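Local structure of ABC transporter ATP-binding protein (Sulfolobus tokodaii, 2PJZ) at residues A[162-166]-A[184-190]; A[25-29]-A[176-180]; A[21-26]-A[199-204]; A[85-91]-A[121-127]. The protein probably binds and hydrolyses ATP as the nucleotide-binding subunit of an ABC transporter, putatively one that carries cobalt. All blocks are in the same frame, centred on the assembly; numbering follows the deposited sequence. Where two conformers were deposited one is given.

How the contacts relate
Contact 2 is the most deeply buried of the four, while contact 1 lies at the surface and contacts 3 and 4 are partly buried. Contacts 2 and 3 share N25 and L26 of strand 17-28, which packs on the mixed core sheet: at strand 177-182 in contact 2, and at the 195-200/203-209 hairpin in contact 3. Both rely on aliphatic side chains, with no direct hydrogen bond across either. Contact 1 adjoins contact 2 in sequence, on helix 161-173 and the loop after strand 177-182, but turns to charge, an arginine facing two carboxylates. Contact 4, among the helices and about 36 Å from contact 3 between centres, is held chiefly by backbone hydrogen bonds.

Contact 1: residues A[162-166]-A[184-190]; sequences ARRHV and ELDMLNL
The NH1 atom of R164 faces both carboxylate oxygens of D186. Its bond to D186 OD2 is the sounder, 3.0 Å with an N-H...O angle of 153°; that to OD1 is weak. D186 OD2 sits at the guanidinium edge, in the plane of that group, yet the nitrogen meets the oxygen from above the carboxylate plane, the two planes being 87° apart. This is therefore not the flat, two-pronged pairing of an arginine with an acid. R164 NH2 turns to a second acid and forms a salt bridge with E184 OE1 at 3.1 Å, while NE is bonded to F156 O. Arginine suits the place because its extended chain brings three nitrogens to three different residues. Partway along that chain M187 SD lies 3.6 Å from R164 CD, a flexible thioether filling in beside the aliphatic carbons. A leucine at R164 would probably leave the two nearby carboxylates, E184 and D186, without their shared cation. At H165, the next residue of the helix, L190 CD1 rests over one face of the ring, a CH-pi contact 3.9 Å from the centroid; ND1 of that ring bonds A161 O. The whole joins helix 161-173 to the loop that follows strand 177-182, and behind this loop L188 packs on helix 210-214.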
loop_
_atom_site.group_PDB
_atom_site.type_symbol
_atom_site.label_atom_id
_atom_site.label_comp_id
_atom_site.label_asym_id
_atom_site.label_seq_id
_atom_site.Cartn_x
_atom_site.Cartn_y
_atom_site.Cartn_z
ATOM N N ALA A 162 -1.124 -18.304 6.836
ATOM C CA ALA A 162 0.269 -18.742 6.912
ATOM C C ALA A 162 1.159 -17.985 5.927
ATOM O O ALA A 162 2.232 -17.501 6.292
ATOM C CB ALA A 162 0.381 -20.272 6.695
ATOM N N ARG A 163 0.698 -17.870 4.683
ATOM C CA ARG A 163 1.461 -17.163 3.655
ATOM C C ARG A 163 1.482 -15.649 3.876
ATOM O O ARG A 163 2.424 -14.983 3.468
ATOM C CB ARG A 163 0.966 -17.524 2.254
ATOM C CG ARG A 163 1.371 -18.937 1.891
ATOM C CD ARG A 163 0.741 -19.409 0.614
ATOM N NE ARG A 163 0.925 -20.850 0.502
ATOM C CZ ARG A 163 0.753 -21.552 -0.607
ATOM N NH1 ARG A 163 0.377 -20.949 -1.729
ATOM N NH2 ARG A 163 0.938 -22.870 -0.586
ATOM N N ARG A 164 0.462 -15.119 4.537
ATOM C CA ARG A 164 0.484 -13.718 4.957
ATOM C C ARG A 164 1.652 -13.430 5.894
ATOM O O ARG A 164 2.321 -12.385 5.790
ATOM C CB ARG A 164 -0.815 -13.324 5.635
ATOM C CG ARG A 164 -1.968 -13.061 4.685
ATOM C CD ARG A 164 -3.227 -12.821 5.470
ATOM N NE ARG A 164 -4.232 -12.153 4.650
ATOM C CZ ARG A 164 -5.286 -11.494 5.124
ATOM N NH1 ARG A 164 -5.511 -11.422 6.432
ATOM N NH2 ARG A 164 -6.128 -10.917 4.283
ATOM N N HIS A 165 1.882 -14.355 6.824
ATOM C CA HIS A 165 2.990 -14.256 7.753
ATOM C C HIS A 165 4.342 -14.381 7.094
ATOM O O HIS A 165 5.279 -13.659 7.458
ATOM C CB HIS A 165 2.814 -15.284 8.876
ATOM C CG HIS A 165 1.903 -14.796 9.952
ATOM N ND1 HIS A 165 0.536 -14.722 9.783
ATOM C CD2 HIS A 165 2.166 -14.261 11.167
ATOM C CE1 HIS A 165 -0.009 -14.211 10.872
ATOM N NE2 HIS A 165 0.958 -13.906 11.719
ATOM N N VAL A 166 4.449 -15.280 6.125
ATOM C CA VAL A 166 5.682 -15.441 5.356
ATOM C C VAL A 166 6.002 -14.165 4.539
ATOM O O VAL A 166 7.119 -13.628 4.622
ATOM C CB VAL A 166 5.642 -16.707 4.467
ATOM C CG1 VAL A 166 6.856 -16.759 3.557
ATOM C CG2 VAL A 166 5.629 -17.969 5.360
ATOM N N GLU A 184 -7.522 -3.893 4.744
ATOM C CA GLU A 184 -7.594 -5.003 5.705
ATOM C C GLU A 184 -6.983 -4.697 7.072
ATOM O O GLU A 184 -5.799 -4.448 7.194
ATOM C CB GLU A 184 -6.916 -6.240 5.116
ATOM C CG GLU A 184 -7.391 -6.509 3.719
ATOM C CD GLU A 184 -7.007 -7.865 3.246
ATOM O OE1 GLU A 184 -5.796 -8.102 3.074
ATOM O OE2 GLU A 184 -7.925 -8.685 3.022
ATOM N N LEU A 185 -7.805 -4.733 8.099
ATOM C CA LEU A 185 -7.374 -4.310 9.420
ATOM C C LEU A 185 -6.747 -5.456 10.207
ATOM O O LEU A 185 -6.000 -5.222 11.157
ATOM C CB LEU A 185 -8.567 -3.724 10.184
ATOM C CG LEU A 185 -9.265 -2.497 9.602
ATOM C CD1 LEU A 185 -10.554 -2.263 10.342
ATOM C CD2 LEU A 185 -8.389 -1.234 9.644
ATOM N N ASP A 186 -7.038 -6.694 9.797
ATOM C CA ASP A 186 -6.552 -7.886 10.503
ATOM C C ASP A 186 -5.039 -8.105 10.362
ATOM O O ASP A 186 -4.458 -8.976 11.017
ATOM C CB ASP A 186 -7.368 -9.134 10.086
ATOM C CG ASP A 186 -7.176 -9.534 8.605
ATOM O OD1 ASP A 186 -6.428 -8.858 7.859
ATOM O OD2 ASP A 186 -7.779 -10.558 8.179
ATOM N N MET A 187 -4.398 -7.304 9.509
ATOM C CA MET A 187 -2.978 -7.445 9.298
ATOM C C MET A 187 -2.118 -6.459 10.090
ATOM O O MET A 187 -0.896 -6.627 10.176
ATOM C CB MET A 187 -2.652 -7.345 7.808
ATOM C CG MET A 187 -1.567 -8.332 7.467
ATOM S SD MET A 187 -2.384 -9.916 7.410
ATOM C CE MET A 187 -1.316 -10.943 8.437
ATOM N N LEU A 188 -2.754 -5.458 10.688
ATOM C CA LEU A 188 -2.024 -4.380 11.357
ATOM C C LEU A 188 -1.194 -4.823 12.561
ATOM O O LEU A 188 -0.216 -4.157 12.903
ATOM C CB LEU A 188 -2.969 -3.251 11.753
ATOM C CG LEU A 188 -3.614 -2.459 10.609
ATOM C CD1 LEU A 188 -4.623 -1.467 11.174
ATOM C CD2 LEU A 188 -2.557 -1.738 9.743
ATOM N N ASN A 189 -1.583 -5.947 13.189
ATOM C CA ASN A 189 -0.912 -6.448 14.388
ATOM C C ASN A 189 0.511 -6.886 14.093
ATOM O O ASN A 189 1.308 -7.085 15.005
ATOM C CB ASN A 189 -1.685 -7.630 14.967
ATOM C CG ASN A 189 -1.659 -8.821 14.047
ATOM O OD1 ASN A 189 -2.557 -9.001 13.217
ATOM N ND2 ASN A 189 -0.595 -9.610 14.135
ATOM N N LEU A 190 0.817 -7.083 12.819
ATOM C CA LEU A 190 2.187 -7.416 12.417
ATOM C C LEU A 190 2.990 -6.161 12.066
ATOM O O LEU A 190 4.174 -6.251 11.756
ATOM C CB LEU A 190 2.175 -8.371 11.218
ATOM C CG LEU A 190 1.847 -9.847 11.489
ATOM C CD1 LEU A 190 1.874 -10.595 10.173
ATOM C CD2 LEU A 190 2.842 -10.460 12.482
#

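Contact 2: residues A[25-29]-A[176-180]; sequences NLEVN and KEGIL
L26 and V28 meet G178 and I179 where two sheets of the ABC ATPase fold come together: strand 17-28 of the antiparallel sheet lies against strand 177-182, inside the mixed sheet of the P-loop core. The short segments run at 135° to each other, their axes 8.5 Å apart, so side chains rather than backbone bonds join them. The apolar contacts come first. L26 CD2 and I179 CD1 meet tip to tip at 3.9 Å, and V28 CG2 lies 4.3 Å from I179 CG1. Branched and flexible aliphatics suit this buried interface; V33 of strand 32-36 also touches V28 and I179, and L47 and I50 of helix 43-50 touch I179. The other methyl of V28, CG1, sits 3.8 Å from G178 O; the backbone angles of G178 would jam a side chain against the preceding carbonyl oxygen.

The polar contribution is E177, buried although it carries a carboxylate. With CG anti to its backbone nitrogen (chi1 174°) and the chain extended, it runs alongside V28, the two side chains pointing opposite ways. Its OE2 accepts from the amino terminus, M1 N, and OE1 from G30 N. An alanine in its place would probably leave both donors without this acceptor and the chain start less firmly held. E177 OE1 also lies 3.4 Å from N29 CA.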
loop_
_atom_site.group_PDB
_atom_site.type_symbol
_atom_site.label_atom_id
_atom_site.label_comp_id
_atom_site.label_asym_id
_atom_site.label_seq_id
_atom_site.Cartn_x
_atom_site.Cartn_y
_atom_site.Cartn_z
ATOM N N ASN A 25 -1.270 15.548 0.035
ATOM C CA ASN A 25 0.114 15.877 0.397
ATOM C C ASN A 25 0.715 14.814 1.330
ATOM O O ASN A 25 0.056 14.353 2.273
ATOM C CB ASN A 25 0.168 17.226 1.071
ATOM C CG ASN A 25 -0.161 18.354 0.143
ATOM O OD1 ASN A 25 0.622 18.701 -0.742
ATOM N ND2 ASN A 25 -1.334 18.966 0.354
ATOM N N LEU A 26 1.940 14.381 1.046
ATOM C CA LEU A 26 2.579 13.369 1.874
ATOM C C LEU A 26 4.092 13.409 1.644
ATOM O O LEU A 26 4.518 13.526 0.501
ATOM C CB LEU A 26 2.065 11.963 1.498
ATOM C CG LEU A 26 2.699 10.752 2.188
ATOM C CD1 LEU A 26 2.301 10.730 3.645
ATOM C CD2 LEU A 26 2.308 9.443 1.516
ATOM N N GLU A 27 4.898 13.247 2.701
ATOM C CA GLU A 27 6.345 13.025 2.507
ATOM C C GLU A 27 6.697 11.800 3.304
ATOM O O GLU A 27 6.284 11.671 4.479
ATOM C CB GLU A 27 7.224 14.263 2.910
ATOM C CG GLU A 27 6.907 15.454 2.027
ATOM C CD GLU A 27 7.877 16.607 2.033
ATOM O OE1 GLU A 27 8.724 16.673 2.953
ATOM O OE2 GLU A 27 7.768 17.445 1.082
ATOM N N VAL A 28 7.395 10.874 2.656
ATOM C CA VAL A 28 7.823 9.629 3.282
ATOM C C VAL A 28 9.324 9.500 3.089
ATOM O O VAL A 28 9.814 9.587 1.957
ATOM C CB VAL A 28 7.155 8.410 2.622
ATOM C CG1 VAL A 28 7.649 7.122 3.274
ATOM C CG2 VAL A 28 5.644 8.500 2.781
ATOM N N ASN A 29 10.059 9.281 4.175
ATOM C CA ASN A 29 11.482 8.983 3.994
ATOM C C ASN A 29 11.975 7.976 5.004
ATOM O O ASN A 29 11.663 8.102 6.192
ATOM C CB ASN A 29 12.332 10.247 4.042
ATOM C CG ASN A 29 12.309 10.924 5.379
ATOM O OD1 ASN A 29 11.373 11.644 5.693
ATOM N ND2 ASN A 29 13.381 10.737 6.169
ATOM N N LYS A 176 13.403 -0.677 2.475
ATOM C CA LYS A 176 13.294 0.092 3.698
ATOM C C LYS A 176 12.262 1.204 3.661
ATOM O O LYS A 176 11.604 1.438 4.678
ATOM C CB LYS A 176 14.648 0.672 4.120
ATOM C CG LYS A 176 14.570 1.440 5.463
ATOM C CD LYS A 176 15.938 1.879 5.971
ATOM C CE LYS A 176 16.356 3.202 5.374
ATOM N NZ LYS A 176 17.688 3.555 5.972
ATOM N N GLU A 177 12.109 1.878 2.520
ATOM C CA GLU A 177 11.199 3.028 2.443
ATOM C C GLU A 177 10.049 2.659 1.501
ATOM O O GLU A 177 10.242 1.903 0.537
ATOM C CB GLU A 177 11.931 4.235 1.857
ATOM C CG GLU A 177 11.089 5.498 1.558
ATOM C CD GLU A 177 11.975 6.611 1.033
ATOM O OE1 GLU A 177 12.964 6.977 1.739
ATOM O OE2 GLU A 177 11.697 7.120 -0.079
ATOM N N GLY A 178 8.871 3.199 1.766
ATOM C CA GLY A 178 7.803 3.056 0.778
ATOM C C GLY A 178 6.435 3.165 1.372
ATOM O O GLY A 178 6.240 3.699 2.478
ATOM N N ILE A 179 5.459 2.676 0.615
ATOM C CA ILE A 179 4.061 2.875 0.977
ATOM C C ILE A 179 3.395 1.546 0.748
ATOM O O ILE A 179 3.574 0.923 -0.296
ATOM C CB ILE A 179 3.388 3.979 0.098
ATOM C CG1 ILE A 179 3.936 5.370 0.461
ATOM C CG2 ILE A 179 1.820 3.977 0.303
ATOM C CD1 ILE A 179 3.574 6.429 -0.606
ATOM N N LEU A 180 2.626 1.097 1.744
ATOM C CA LEU A 180 1.862 -0.127 1.631
ATOM C C LEU A 180 0.411 0.300 1.749
ATOM O O LEU A 180 0.066 0.953 2.710
ATOM C CB LEU A 180 2.204 -1.072 2.794
ATOM C CG LEU A 180 1.601 -2.490 2.781
ATOM C CD1 LEU A 180 2.429 -3.442 3.674
ATOM C CD2 LEU A 180 0.120 -2.495 3.231
#

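Contact 3: residues A[21-26]-A[199-204]; sequences LENINL and LVGNRL
L204 CD2 is the bump of this interface, fitting into a hollow formed by I24 and L26 on strand 17-28. It lies 3.7 Å from I24 CG2, the two side chains crossing at about a right angle, and 3.8 Å from L26 CB, with L26 CD2 closing in obliquely. In L204, CG anti to the backbone nitrogen (chi1 -151°) swings the branch toward strand 17-28, and chi2 then sets CD2 against both neighbours. I24 answers with a bump of its own, for its CD1 extends over the hairpin backbone near R203 CA and comes within 4.3 Å of L199 CD1. L21 CD2 meets the same methyl at 4.2 Å, so L199 CD1 sits against both. Leucine and isoleucine suit such interlocking: I24 uses both branches, CG2 on L204 and CD1 on L199, while each hairpin leucine presses one methyl against two neighbours.

Where the backbones stand too far apart for direct bonds, water fills in. One molecule accepts from E22 N at 2.9 Å and lies 2.6 Å from N202 O; another donates to N25 O at 2.7 Å and only weakly to L204 O. Two local shapes create the surfaces. At N23 the chain turns a corner, N23 and I24 both facing V7 in a G1 beta bulge. Opposite, G201 and N202, both with positive phi, make the two-residue turn of a beta hairpin, closed by paired bonds between V200 and R203. L199 also touches the probable Walker A loop, and the arrangement is the packing of the antiparallel beta subdomain on the nucleotide-binding core familiar in ABC ATPases.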
loop_
_atom_site.group_PDB
_atom_site.type_symbol
_atom_site.label_atom_id
_atom_site.label_comp_id
_atom_site.label_asym_id
_atom_site.label_seq_id
_atom_site.Cartn_x
_atom_site.Cartn_y
_atom_site.Cartn_z
ATOM N N LEU A 21 -9.764 12.785 -5.975
ATOM C CA LEU A 21 -8.954 13.133 -4.820
ATOM C C LEU A 21 -8.290 14.458 -5.174
ATOM O O LEU A 21 -7.844 14.658 -6.322
ATOM C CB LEU A 21 -7.856 12.091 -4.621
ATOM C CG LEU A 21 -8.294 10.688 -4.225
ATOM C CD1 LEU A 21 -7.107 9.753 -4.110
ATOM C CD2 LEU A 21 -8.960 10.808 -2.878
ATOM N N GLU A 22 -8.250 15.390 -4.232
ATOM C CA GLU A 22 -7.545 16.642 -4.492
ATOM C C GLU A 22 -6.671 16.982 -3.293
ATOM O O GLU A 22 -6.922 16.487 -2.181
ATOM C CB GLU A 22 -8.521 17.807 -4.754
ATOM C CG GLU A 22 -9.476 17.576 -5.914
ATOM C CD GLU A 22 -8.820 17.679 -7.285
ATOM O OE1 GLU A 22 -7.694 18.219 -7.404
ATOM O OE2 GLU A 22 -9.462 17.232 -8.255
ATOM N N ASN A 23 -5.664 17.816 -3.529
ATOM C CA ASN A 23 -4.828 18.369 -2.459
ATOM C C ASN A 23 -4.205 17.271 -1.576
ATOM O O ASN A 23 -4.185 17.355 -0.328
ATOM C CB ASN A 23 -5.656 19.359 -1.609
ATOM C CG ASN A 23 -6.431 20.352 -2.460
ATOM O OD1 ASN A 23 -7.676 20.419 -2.376
ATOM N ND2 ASN A 23 -5.730 21.102 -3.291
ATOM N N ILE A 24 -3.714 16.215 -2.218
ATOM C CA ILE A 24 -3.102 15.122 -1.472
ATOM C C ILE A 24 -1.656 15.487 -1.241
ATOM O O ILE A 24 -0.900 15.689 -2.207
ATOM C CB ILE A 24 -3.212 13.754 -2.182
ATOM C CG1 ILE A 24 -4.694 13.386 -2.423
ATOM C CG2 ILE A 24 -2.428 12.617 -1.393
ATOM C CD1 ILE A 24 -5.603 13.275 -1.138
ATOM N N ASN A 25 -1.270 15.548 0.035
ATOM C CA ASN A 25 0.114 15.877 0.397
ATOM C C ASN A 25 0.715 14.814 1.330
ATOM O O ASN A 25 0.056 14.353 2.273
ATOM C CB ASN A 25 0.168 17.226 1.071
ATOM C CG ASN A 25 -0.161 18.354 0.143
ATOM O OD1 ASN A 25 0.622 18.701 -0.742
ATOM N ND2 ASN A 25 -1.334 18.966 0.354
ATOM N N LEU A 26 1.940 14.381 1.046
ATOM C CA LEU A 26 2.579 13.369 1.874
ATOM C C LEU A 26 4.092 13.409 1.644
ATOM O O LEU A 26 4.518 13.526 0.501
ATOM C CB LEU A 26 2.065 11.963 1.498
ATOM C CG LEU A 26 2.699 10.752 2.188
ATOM C CD1 LEU A 26 2.301 10.730 3.645
ATOM C CD2 LEU A 26 2.308 9.443 1.516
ATOM N N LEU A 199 -6.868 7.314 4.385
ATOM C CA LEU A 199 -7.426 8.054 3.238
ATOM C C LEU A 199 -8.934 8.110 3.496
ATOM O O LEU A 199 -9.638 7.147 3.183
ATOM C CB LEU A 199 -7.099 7.331 1.922
ATOM C CG LEU A 199 -7.409 8.036 0.588
ATOM C CD1 LEU A 199 -6.757 9.426 0.473
ATOM C CD2 LEU A 199 -6.966 7.154 -0.519
ATOM N N VAL A 200 -9.387 9.230 4.065
ATOM C CA VAL A 200 -10.824 9.533 4.348
ATOM C C VAL A 200 -11.047 11.035 4.381
ATOM O O VAL A 200 -10.119 11.795 4.554
ATOM C CB VAL A 200 -11.318 8.970 5.729
ATOM C CG1 VAL A 200 -11.517 7.474 5.654
ATOM C CG2 VAL A 200 -10.356 9.347 6.850
ATOM N N GLY A 201 -12.290 11.484 4.238
ATOM C CA GLY A 201 -12.571 12.922 4.264
ATOM C C GLY A 201 -11.918 13.586 3.082
ATOM O O GLY A 201 -11.429 14.727 3.165
ATOM N N ASN A 202 -11.836 12.829 1.987
ATOM C CA ASN A 202 -11.214 13.314 0.770
ATOM C C ASN A 202 -9.796 13.846 1.084
ATOM O O ASN A 202 -9.304 14.791 0.476
ATOM C CB ASN A 202 -12.191 14.328 0.068
ATOM C CG ASN A 202 -13.650 13.725 -0.211
ATOM O OD1 ASN A 202 -14.669 14.344 0.091
ATOM N ND2 ASN A 202 -13.712 12.547 -0.778
ATOM N N ARG A 203 -9.121 13.233 2.073
ATOM C CA ARG A 203 -7.794 13.687 2.540
ATOM C C ARG A 203 -6.903 12.517 2.994
ATOM O O ARG A 203 -7.406 11.467 3.362
ATOM C CB ARG A 203 -7.953 14.604 3.766
ATOM C CG ARG A 203 -8.611 15.975 3.539
ATOM C CD ARG A 203 -9.396 16.421 4.800
ATOM N NE ARG A 203 -10.415 17.421 4.467
ATOM C CZ ARG A 203 -10.227 18.741 4.515
ATOM N NH1 ARG A 203 -9.059 19.246 4.903
ATOM N NH2 ARG A 203 -11.215 19.564 4.169
ATOM N N LEU A 204 -5.592 12.705 2.986
ATOM C CA LEU A 204 -4.688 11.751 3.620
ATOM C C LEU A 204 -4.399 12.245 5.035
ATOM O O LEU A 204 -3.737 13.281 5.196
ATOM C CB LEU A 204 -3.394 11.668 2.847
ATOM C CG LEU A 204 -2.518 10.433 2.782
ATOM C CD1 LEU A 204 -3.272 9.098 2.590
ATOM C CD2 LEU A 204 -1.545 10.638 1.591
HETATM O O HOH W 1 -9.991 15.160 -1.955
HETATM O O HOH W 2 -0.316 13.948 4.895
#

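Contact 4: residues A[85-91]-A[121-127]; sequences EIGVTVN and ILRRKLY
N91 N gives its hydrogen to L122 O at 2.8 Å. Next to it V90 N bonds R124 O, also at 2.8 Å. These are the first two amides of helix 90-100, where no earlier turn can supply acceptors, and two carbonyls of the 121-127 loop do so instead. T89 stands at the N-cap position but its side chain makes no capping bond. In one of its two conformers, with OG1 anti to the backbone nitrogen (chi1 -160°), that hydroxyl is 2.7 Å from both L122 O and R124 O; which of them takes its proton is unsettled, and the second conformer keeps this detail doubtful.

Earlier in the 85-91 segment the roles reverse, the 121-127 loop now donating. L126 N donates to V88 O at 3.1 Å in a straight bond (167°), and K125 CA adds a CH...O contact to the same oxygen. Here T89 and K125 form a single beta bridge. K125 NZ donates to Y127 OH within its own segment, and N91 OD1 accepts from R105. Apolar contacts adjoin these bonds: the compact V90 touches F108 and V137, while L126 touches Y84 and I93. Because nearly every firm bond is backbone to backbone, the joint between helix start and loop should depend on chain path more than on particular side chains.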
loop_
_atom_site.group_PDB
_atom_site.type_symbol
_atom_site.label_atom_id
_atom_site.label_comp_id
_atom_site.label_asym_id
_atom_site.label_seq_id
_atom_site.Cartn_x
_atom_site.Cartn_y
_atom_site.Cartn_z
ATOM N N GLU A 85 3.573 -8.605 -16.919
ATOM C CA GLU A 85 2.866 -8.991 -18.135
ATOM C C GLU A 85 2.126 -10.274 -17.863
ATOM O O GLU A 85 2.719 -11.347 -17.784
ATOM C CB GLU A 85 3.818 -9.109 -19.320
ATOM C CG GLU A 85 4.385 -7.775 -19.773
ATOM C CD GLU A 85 5.561 -7.943 -20.719
ATOM O OE1 GLU A 85 5.667 -9.026 -21.353
ATOM O OE2 GLU A 85 6.384 -6.996 -20.824
ATOM N N ILE A 86 0.817 -10.137 -17.689
ATOM C CA ILE A 86 -0.020 -11.235 -17.263
ATOM C C ILE A 86 0.167 -12.416 -18.245
ATOM O O ILE A 86 0.234 -13.572 -17.829
ATOM C CB ILE A 86 -1.508 -10.735 -17.032
ATOM C CG1 ILE A 86 -1.975 -11.016 -15.596
ATOM C CG2 ILE A 86 -2.482 -11.277 -18.056
ATOM C CD1 ILE A 86 -3.411 -10.551 -15.298
ATOM N N GLY A 87 0.365 -12.091 -19.525
ATOM C CA GLY A 87 0.433 -13.066 -20.619
ATOM C C GLY A 87 1.610 -14.034 -20.673
ATOM O O GLY A 87 1.417 -15.208 -21.029
ATOM N N VAL A 88 2.821 -13.563 -20.346
ATOM C CA VAL A 88 4.009 -14.452 -20.338
ATOM C C VAL A 88 4.166 -15.248 -19.042
ATOM O O VAL A 88 3.479 -15.004 -18.032
ATOM C CB VAL A 88 5.354 -13.710 -20.644
ATOM C CG1 VAL A 88 5.483 -13.385 -22.118
ATOM C CG2 VAL A 88 5.502 -12.461 -19.802
ATOM N N THR A 89 5.112 -16.174 -19.051
ATOM C CA THR A 89 5.355 -16.987 -17.878
ATOM C C THR A 89 6.025 -16.181 -16.752
ATOM O O THR A 89 6.629 -15.125 -16.998
ATOM C CB THR A 89 6.148 -18.272 -18.226
ATOM O OG1 THR A 89 5.963 -19.235 -17.188
ATOM C CG2 THR A 89 7.636 -17.993 -18.380
ATOM N N VAL A 90 5.900 -16.673 -15.521
ATOM C CA VAL A 90 6.591 -16.069 -14.374
ATOM C C VAL A 90 8.096 -16.047 -14.628
ATOM O O VAL A 90 8.757 -15.053 -14.377
ATOM C CB VAL A 90 6.323 -16.850 -13.064
ATOM C CG1 VAL A 90 7.264 -16.383 -11.940
ATOM C CG2 VAL A 90 4.850 -16.731 -12.668
ATOM N N ASN A 91 8.633 -17.154 -15.137
ATOM C CA ASN A 91 10.069 -17.232 -15.414
ATOM C C ASN A 91 10.501 -16.136 -16.389
ATOM O O ASN A 91 11.550 -15.515 -16.212
ATOM C CB ASN A 91 10.430 -18.648 -15.907
ATOM C CG ASN A 91 11.896 -18.872 -16.028
ATOM O OD1 ASN A 91 12.691 -18.449 -15.187
ATOM N ND2 ASN A 91 12.277 -19.574 -17.087
ATOM N N ILE A 121 5.593 -23.200 -10.591
ATOM C CA ILE A 121 4.948 -21.888 -10.707
ATOM C C ILE A 121 5.714 -20.987 -11.684
ATOM O O ILE A 121 5.105 -20.157 -12.352
ATOM C CB ILE A 121 4.725 -21.222 -9.314
ATOM C CG1 ILE A 121 3.612 -20.168 -9.366
ATOM C CG2 ILE A 121 6.020 -20.654 -8.749
ATOM C CD1 ILE A 121 3.156 -19.709 -7.995
ATOM N N LEU A 122 7.031 -21.198 -11.801
ATOM C CA LEU A 122 7.878 -20.464 -12.756
ATOM C C LEU A 122 7.410 -20.650 -14.185
ATOM O O LEU A 122 7.408 -19.717 -14.987
ATOM C CB LEU A 122 9.335 -20.951 -12.691
ATOM C CG LEU A 122 10.293 -20.431 -11.628
ATOM C CD1 LEU A 122 9.959 -21.015 -10.268
ATOM C CD2 LEU A 122 11.727 -20.784 -11.999
ATOM N N ARG A 123 7.022 -21.886 -14.486
ATOM C CA ARG A 123 6.648 -22.293 -15.824
ATOM C C ARG A 123 5.251 -21.821 -16.190
ATOM O O ARG A 123 4.880 -21.831 -17.355
ATOM C CB ARG A 123 6.768 -23.816 -15.938
ATOM C CG ARG A 123 8.162 -24.327 -15.539
ATOM C CD ARG A 123 8.431 -25.732 -16.050
ATOM N NE ARG A 123 9.870 -25.973 -16.170
ATOM C CZ ARG A 123 10.426 -27.082 -16.665
ATOM N NH1 ARG A 123 9.671 -28.086 -17.105
ATOM N NH2 ARG A 123 11.749 -27.185 -16.722
ATOM N N ARG A 124 4.491 -21.390 -15.188
ATOM C CA ARG A 124 3.113 -20.936 -15.381
ATOM C C ARG A 124 3.025 -19.497 -15.892
ATOM O O ARG A 124 3.861 -18.650 -15.555
ATOM C CB ARG A 124 2.329 -21.090 -14.081
ATOM C CG ARG A 124 2.309 -22.523 -13.560
ATOM C CD ARG A 124 1.306 -22.709 -12.430
ATOM N NE ARG A 124 -0.069 -22.630 -12.906
ATOM C CZ ARG A 124 -1.135 -22.470 -12.125
ATOM N NH1 ARG A 124 -1.012 -22.360 -10.804
ATOM N NH2 ARG A 124 -2.337 -22.416 -12.675
ATOM N N LYS A 125 2.022 -19.229 -16.719
ATOM C CA LYS A 125 1.736 -17.869 -17.148
ATOM C C LYS A 125 1.105 -17.094 -15.993
ATOM O O LYS A 125 0.303 -17.650 -15.239
ATOM C CB LYS A 125 0.831 -17.855 -18.386
ATOM C CG LYS A 125 1.218 -18.867 -19.471
ATOM C CD LYS A 125 1.222 -18.251 -20.868
ATOM C CE LYS A 125 1.194 -19.314 -21.972
ATOM N NZ LYS A 125 -0.125 -20.045 -22.104
ATOM N N LEU A 126 1.491 -15.823 -15.845
ATOM C CA LEU A 126 1.050 -15.007 -14.702
ATOM C C LEU A 126 -0.470 -14.843 -14.623
ATOM O O LEU A 126 -1.051 -15.004 -13.550
ATOM C CB LEU A 126 1.744 -13.626 -14.675
ATOM C CG LEU A 126 1.392 -12.706 -13.485
ATOM C CD1 LEU A 126 1.597 -13.385 -12.137
ATOM C CD2 LEU A 126 2.165 -11.393 -13.516
ATOM N N TYR A 127 -1.098 -14.533 -15.758
ATOM C CA TYR A 127 -2.564 -14.362 -15.848
ATOM C C TYR A 127 -3.340 -15.555 -15.291
ATOM O O TYR A 127 -4.482 -15.419 -14.868
ATOM C CB TYR A 127 -2.988 -14.135 -17.306
ATOM C CG TYR A 127 -2.708 -15.337 -18.175
ATOM C CD1 TYR A 127 -3.459 -16.512 -18.028
ATOM C CD2 TYR A 127 -1.681 -15.319 -19.123
ATOM C CE1 TYR A 127 -3.193 -17.640 -18.774
ATOM C CE2 TYR A 127 -1.413 -16.438 -19.906
ATOM C CZ TYR A 127 -2.172 -17.609 -19.716
ATOM O OH TYR A 127 -1.954 -18.749 -20.476
#